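Local coordinates for malonyl CoA-acyl carrier protein transacylase (Clostridium perfringens, PDB 3PTW), which probably catalyses the transfer of the malonyl group from coenzyme A to acyl carrier protein, the step that supplies malonyl units for fatty acid synthesis, at residues Glu144-Glu156 with Ile168-Ile182. Residues are numbered along the deposited sequence; the frame is centred on the assembly and turned at random.
Sequences EIIEKSSPYGIVE and ISGELVALEKAMEFI
Ile154 N donates to Glu171 OE1 at 2.7 Å in a nearly straight bond (171°), which reaches the carboxylate from its anti side and somewhat out of its plane. Glu171 N in turn gives its hydrogen to Ile154 O, so one residue holds both polar backbone atoms of the other just where helix 172-184 begins, Glu171 occupying the N-cap position. Two glycines let the chains close in here: Gly153 CA lies 3.3 Å from Glu171 OE1, and Gly170 CA makes a CA-H...O contact of 3.0 Å with Ile154 O. Beyond them Glu156 and Ser169 form a hydrogen-bonded antiparallel pair, Glu156 N to Ser169 O and Ser169 N to Glu156 O, each 3.0 Å; the carboxylate of Glu156 is held by Ser201.

Between the helices, Ser149 is a knob among Ala174, Lys177, Ala178 and Phe181. Its OG, beside its own backbone N (chi1 -54°), bonds back to Ile145 O and lies at the edge of the Phe181 ring, while Lys148 CB lies over one face, offset toward the rim. Lys177, bent at chi2 and chi3, lays CD over the centre of the Tyr152 ring, 3.5 Å from its centroid. Deeper in, the Ile145 and Ile182 side chains cross at about a right angle, Ile145 CG1 3.9 Å from Ile182 CG1.

Segments 144-149 and 172-182, at 129°, belong to the βαββαβ order 129-135, 139-149, 155-162, 165-169, 172-184, 188-191, the ferredoxin-like small subdomain of malonyl-CoA:ACP transacylases.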
loop_
_atom_site.group_PDB
_atom_site.type_symbol
_atom_site.label_atom_id
_atom_site.label_comp_id
_atom_site.label_asym_id
_atom_site.label_seq_id
_atom_site.Cartn_x
_atom_site.Cartn_y
_atom_site.Cartn_z
ATOM N N GLU A 144 23.927 5.116 -7.864
ATOM C CA GLU A 144 25.319 5.403 -7.581
ATOM C C GLU A 144 25.611 5.219 -6.086
ATOM O O GLU A 144 26.629 4.631 -5.724
ATOM C CB GLU A 144 25.693 6.809 -8.073
ATOM C CG GLU A 144 26.971 6.838 -8.890
ATOM C CD GLU A 144 28.210 6.644 -8.045
ATOM O OE1 GLU A 144 28.324 7.339 -7.015
ATOM O OE2 GLU A 144 29.072 5.816 -8.411
ATOM N N ILE A 145 24.711 5.709 -5.233
ATOM C CA ILE A 145 24.786 5.487 -3.782
ATOM C C ILE A 145 24.799 3.999 -3.404
ATOM O O ILE A 145 25.672 3.553 -2.644
ATOM C CB ILE A 145 23.607 6.181 -3.033
ATOM C CG1 ILE A 145 23.590 7.694 -3.308
ATOM C CG2 ILE A 145 23.635 5.844 -1.534
ATOM C CD1 ILE A 145 24.835 8.467 -2.915
ATOM N N ILE A 146 23.827 3.251 -3.936
ATOM C CA ILE A 146 23.750 1.802 -3.741
ATOM C C ILE A 146 25.097 1.145 -4.117
ATOM O O ILE A 146 25.628 0.341 -3.361
ATOM C CB ILE A 146 22.548 1.179 -4.519
ATOM C CG1 ILE A 146 21.236 1.476 -3.786
ATOM C CG2 ILE A 146 22.720 -0.337 -4.705
ATOM C CD1 ILE A 146 20.003 1.430 -4.658
ATOM N N GLU A 147 25.655 1.548 -5.250
ATOM C CA GLU A 147 26.955 1.077 -5.724
ATOM C C GLU A 147 28.058 1.287 -4.692
ATOM O O GLU A 147 28.802 0.361 -4.373
ATOM C CB GLU A 147 27.294 1.788 -7.043
ATOM C CG GLU A 147 28.772 1.851 -7.417
ATOM C CD GLU A 147 29.200 0.731 -8.346
ATOM O OE1 GLU A 147 30.222 0.927 -9.055
ATOM O OE2 GLU A 147 28.528 -0.334 -8.383
ATOM N N LYS A 148 28.151 2.502 -4.163
ATOM C CA LYS A 148 29.202 2.842 -3.218
ATOM C C LYS A 148 29.015 2.165 -1.874
ATOM O O LYS A 148 29.997 1.922 -1.165
ATOM C CB LYS A 148 29.257 4.351 -3.000
ATOM C CG LYS A 148 29.843 5.137 -4.141
ATOM C CD LYS A 148 29.572 6.610 -3.911
ATOM C CE LYS A 148 30.574 7.482 -4.635
ATOM N NZ LYS A 148 30.338 8.894 -4.257
ATOM N N SER A 149 27.761 1.866 -1.527
ATOM C CA SER A 149 27.421 1.382 -0.187
ATOM C C SER A 149 27.424 -0.140 -0.083
ATOM O O SER A 149 27.502 -0.676 1.016
ATOM C CB SER A 149 26.052 1.924 0.270
ATOM O OG SER A 149 25.984 3.338 0.195
ATOM N N SER A 150 27.354 -0.829 -1.225
ATOM C CA SER A 150 27.202 -2.289 -1.237
ATOM C C SER A 150 28.387 -3.104 -0.686
ATOM O O SER A 150 28.179 -4.208 -0.203
ATOM C CB SER A 150 26.788 -2.783 -2.623
ATOM O OG SER A 150 25.407 -2.533 -2.830
ATOM N N PRO A 151 29.623 -2.566 -0.745
ATOM C CA PRO A 151 30.708 -3.284 -0.059
ATOM C C PRO A 151 30.555 -3.330 1.472
ATOM O O PRO A 151 31.251 -4.094 2.129
ATOM C CB PRO A 151 31.966 -2.486 -0.439
ATOM C CG PRO A 151 31.594 -1.743 -1.689
ATOM C CD PRO A 151 30.129 -1.431 -1.538
ATOM N N TYR A 152 29.652 -2.521 2.029
ATOM C CA TYR A 152 29.476 -2.452 3.481
ATOM C C TYR A 152 28.320 -3.324 3.922
ATOM O O TYR A 152 28.025 -3.441 5.119
ATOM C CB TYR A 152 29.291 -1.003 3.942
ATOM C CG TYR A 152 30.505 -0.145 3.678
ATOM C CD1 TYR A 152 31.615 -0.187 4.535
ATOM C CD2 TYR A 152 30.565 0.692 2.561
ATOM C CE1 TYR A 152 32.744 0.592 4.296
ATOM C CE2 TYR A 152 31.698 1.481 2.308
ATOM C CZ TYR A 152 32.777 1.426 3.178
ATOM O OH TYR A 152 33.894 2.199 2.944
ATOM N N GLY A 153 27.679 -3.949 2.945
ATOM C CA GLY A 153 26.533 -4.806 3.200
ATOM C C GLY A 153 25.354 -4.429 2.332
ATOM O O GLY A 153 25.449 -3.516 1.497
ATOM N N ILE A 154 24.234 -5.122 2.551
ATOM C CA ILE A 154 23.069 -5.018 1.670
ATOM C C ILE A 154 22.348 -3.675 1.718
ATOM O O ILE A 154 21.826 -3.259 2.758
ATOM C CB ILE A 154 22.067 -6.176 1.910
ATOM C CG1 ILE A 154 22.669 -7.494 1.387
ATOM C CG2 ILE A 154 20.695 -5.862 1.259
ATOM C CD1 ILE A 154 22.003 -8.742 1.912
ATOM N N VAL A 155 22.329 -3.002 0.573
ATOM C CA VAL A 155 21.466 -1.839 0.376
ATOM C C VAL A 155 20.860 -1.886 -1.032
ATOM O O VAL A 155 21.559 -2.099 -2.031
ATOM C CB VAL A 155 22.207 -0.504 0.688
ATOM C CG1 VAL A 155 23.613 -0.524 0.118
ATOM C CG2 VAL A 155 21.422 0.708 0.213
ATOM N N GLU A 156 19.547 -1.706 -1.086
ATOM C CA GLU A 156 18.778 -1.839 -2.309
ATOM C C GLU A 156 17.665 -0.786 -2.295
ATOM O O GLU A 156 17.277 -0.301 -1.224
ATOM C CB GLU A 156 18.180 -3.264 -2.395
ATOM C CG GLU A 156 19.223 -4.419 -2.418
ATOM C CD GLU A 156 18.604 -5.823 -2.489
ATOM O OE1 GLU A 156 17.358 -5.946 -2.455
ATOM O OE2 GLU A 156 19.369 -6.816 -2.573
ATOM N N ILE A 168 15.275 3.528 0.569
ATOM C CA ILE A 168 16.198 2.397 0.441
ATOM C C ILE A 168 16.193 1.550 1.705
ATOM O O ILE A 168 15.946 2.055 2.800
ATOM C CB ILE A 168 17.634 2.862 0.110
ATOM C CG1 ILE A 168 18.209 3.783 1.207
ATOM C CG2 ILE A 168 17.659 3.520 -1.271
ATOM C CD1 ILE A 168 19.715 4.160 1.016
ATOM N N SER A 169 16.471 0.259 1.567
ATOM C CA SER A 169 16.505 -0.616 2.748
ATOM C C SER A 169 17.634 -1.633 2.659
ATOM O O SER A 169 18.250 -1.817 1.597
ATOM C CB SER A 169 15.146 -1.304 2.971
ATOM O OG SER A 169 14.948 -2.321 2.020
ATOM N N GLY A 170 17.913 -2.282 3.780
ATOM C CA GLY A 170 19.039 -3.197 3.852
ATOM C C GLY A 170 19.622 -3.239 5.250
ATOM O O GLY A 170 18.931 -2.938 6.228
ATOM N N GLU A 171 20.894 -3.606 5.353
ATOM C CA GLU A 171 21.528 -3.707 6.663
ATOM C C GLU A 171 21.854 -2.331 7.201
ATOM O O GLU A 171 22.338 -1.477 6.466
ATOM C CB GLU A 171 22.798 -4.544 6.598
ATOM C CG GLU A 171 22.576 -5.910 6.010
ATOM C CD GLU A 171 23.853 -6.659 5.887
ATOM O OE1 GLU A 171 24.375 -6.757 4.757
ATOM O OE2 GLU A 171 24.365 -7.108 6.926
ATOM N N LEU A 172 21.585 -2.144 8.493
ATOM C CA LEU A 172 21.765 -0.860 9.168
ATOM C C LEU A 172 23.172 -0.332 9.027
ATOM O O LEU A 172 23.384 0.858 8.829
ATOM C CB LEU A 172 21.434 -0.988 10.658
ATOM C CG LEU A 172 19.953 -1.102 11.017
ATOM C CD1 LEU A 172 19.792 -1.040 12.511
ATOM C CD2 LEU A 172 19.127 -0.007 10.344
ATOM N N VAL A 173 24.137 -1.236 9.111
ATOM C CA VAL A 173 25.518 -0.855 9.029
ATOM C C VAL A 173 25.853 -0.296 7.628
ATOM O O VAL A 173 26.583 0.695 7.508
ATOM C CB VAL A 173 26.418 -2.041 9.525
ATOM C CG1 VAL A 173 26.900 -2.919 8.378
ATOM C CG2 VAL A 173 27.544 -1.534 10.367
ATOM N N ALA A 174 25.272 -0.888 6.581
ATOM C CA ALA A 174 25.458 -0.388 5.208
ATOM C C ALA A 174 24.627 0.866 4.944
ATOM O O ALA A 174 25.080 1.789 4.262
ATOM C CB ALA A 174 25.133 -1.465 4.189
ATOM N N LEU A 175 23.418 0.890 5.506
ATOM C CA LEU A 175 22.517 2.045 5.413
ATOM C C LEU A 175 23.152 3.309 5.994
ATOM O O LEU A 175 22.962 4.405 5.477
ATOM C CB LEU A 175 21.205 1.747 6.132
ATOM C CG LEU A 175 19.927 1.417 5.361
ATOM C CD1 LEU A 175 20.138 0.987 3.898
ATOM C CD2 LEU A 175 19.093 0.426 6.121
ATOM N N GLU A 176 23.917 3.138 7.067
ATOM C CA GLU A 176 24.641 4.232 7.688
ATOM C C GLU A 176 25.640 4.833 6.710
ATOM O O GLU A 176 25.792 6.048 6.648
ATOM C CB GLU A 176 25.385 3.733 8.927
ATOM C CG GLU A 176 25.108 4.553 10.161
ATOM C CD GLU A 176 24.116 3.876 11.090
ATOM O OE1 GLU A 176 22.906 3.853 10.757
ATOM O OE2 GLU A 176 24.551 3.374 12.157
ATOM N N LYS A 177 26.337 3.986 5.959
ATOM C CA LYS A 177 27.281 4.490 4.959
ATOM C C LYS A 177 26.578 5.212 3.795
ATOM O O LYS A 177 27.051 6.252 3.320
ATOM C CB LYS A 177 28.196 3.372 4.454
ATOM C CG LYS A 177 29.633 3.830 4.213
ATOM C CD LYS A 177 30.602 3.401 5.317
ATOM C CE LYS A 177 30.266 3.992 6.682
ATOM N NZ LYS A 177 30.830 3.133 7.756
ATOM N N ALA A 178 25.441 4.663 3.363
ATOM C CA ALA A 178 24.632 5.251 2.296
ATOM C C ALA A 178 24.202 6.671 2.649
ATOM O O ALA A 178 24.280 7.573 1.806
ATOM C CB ALA A 178 23.415 4.380 2.006
ATOM N N MET A 179 23.762 6.848 3.897
ATOM C CA MET A 179 23.379 8.159 4.432
ATOM C C MET A 179 24.526 9.169 4.348
ATOM O O MET A 179 24.304 10.310 3.935
ATOM C CB MET A 179 22.889 8.025 5.876
ATOM C CG MET A 179 21.533 7.318 6.033
ATOM S SD MET A 179 21.104 7.075 7.781
ATOM C CE MET A 179 21.050 8.801 8.326
ATOM N N GLU A 180 25.735 8.744 4.736
ATOM C CA GLU A 180 26.959 9.539 4.551
ATOM C C GLU A 180 27.129 9.933 3.087
ATOM O O GLU A 180 27.277 11.112 2.787
ATOM C CB GLU A 180 28.223 8.785 5.014
ATOM C CG GLU A 180 28.431 8.678 6.523
ATOM C CD GLU A 180 29.712 7.923 6.897
ATOM O OE1 GLU A 180 29.739 7.289 7.978
ATOM O OE2 GLU A 180 30.691 7.951 6.118
ATOM N N PHE A 181 27.100 8.948 2.186
ATOM C CA PHE A 181 27.266 9.195 0.747
ATOM C C PHE A 181 26.186 10.122 0.165
ATOM O O PHE A 181 26.484 10.978 -0.682
ATOM C CB PHE A 181 27.327 7.882 -0.057
ATOM C CG PHE A 181 28.544 7.038 0.224
ATOM C CD1 PHE A 181 28.408 5.687 0.515
ATOM C CD2 PHE A 181 29.827 7.589 0.198
ATOM C CE1 PHE A 181 29.531 4.886 0.783
ATOM C CE2 PHE A 181 30.965 6.800 0.464
ATOM C CZ PHE A 181 30.810 5.444 0.758
ATOM N N ILE A 182 24.946 9.964 0.624
ATOM C CA ILE A 182 23.845 10.823 0.167
ATOM C C ILE A 182 24.118 12.295 0.513
ATOM O O ILE A 182 23.953 13.183 -0.335
ATOM C CB ILE A 182 22.468 10.328 0.700
ATOM C CG1 ILE A 182 22.045 9.076 -0.061
ATOM C CG2 ILE A 182 21.375 11.383 0.543
ATOM C CD1 ILE A 182 21.142 8.162 0.709
#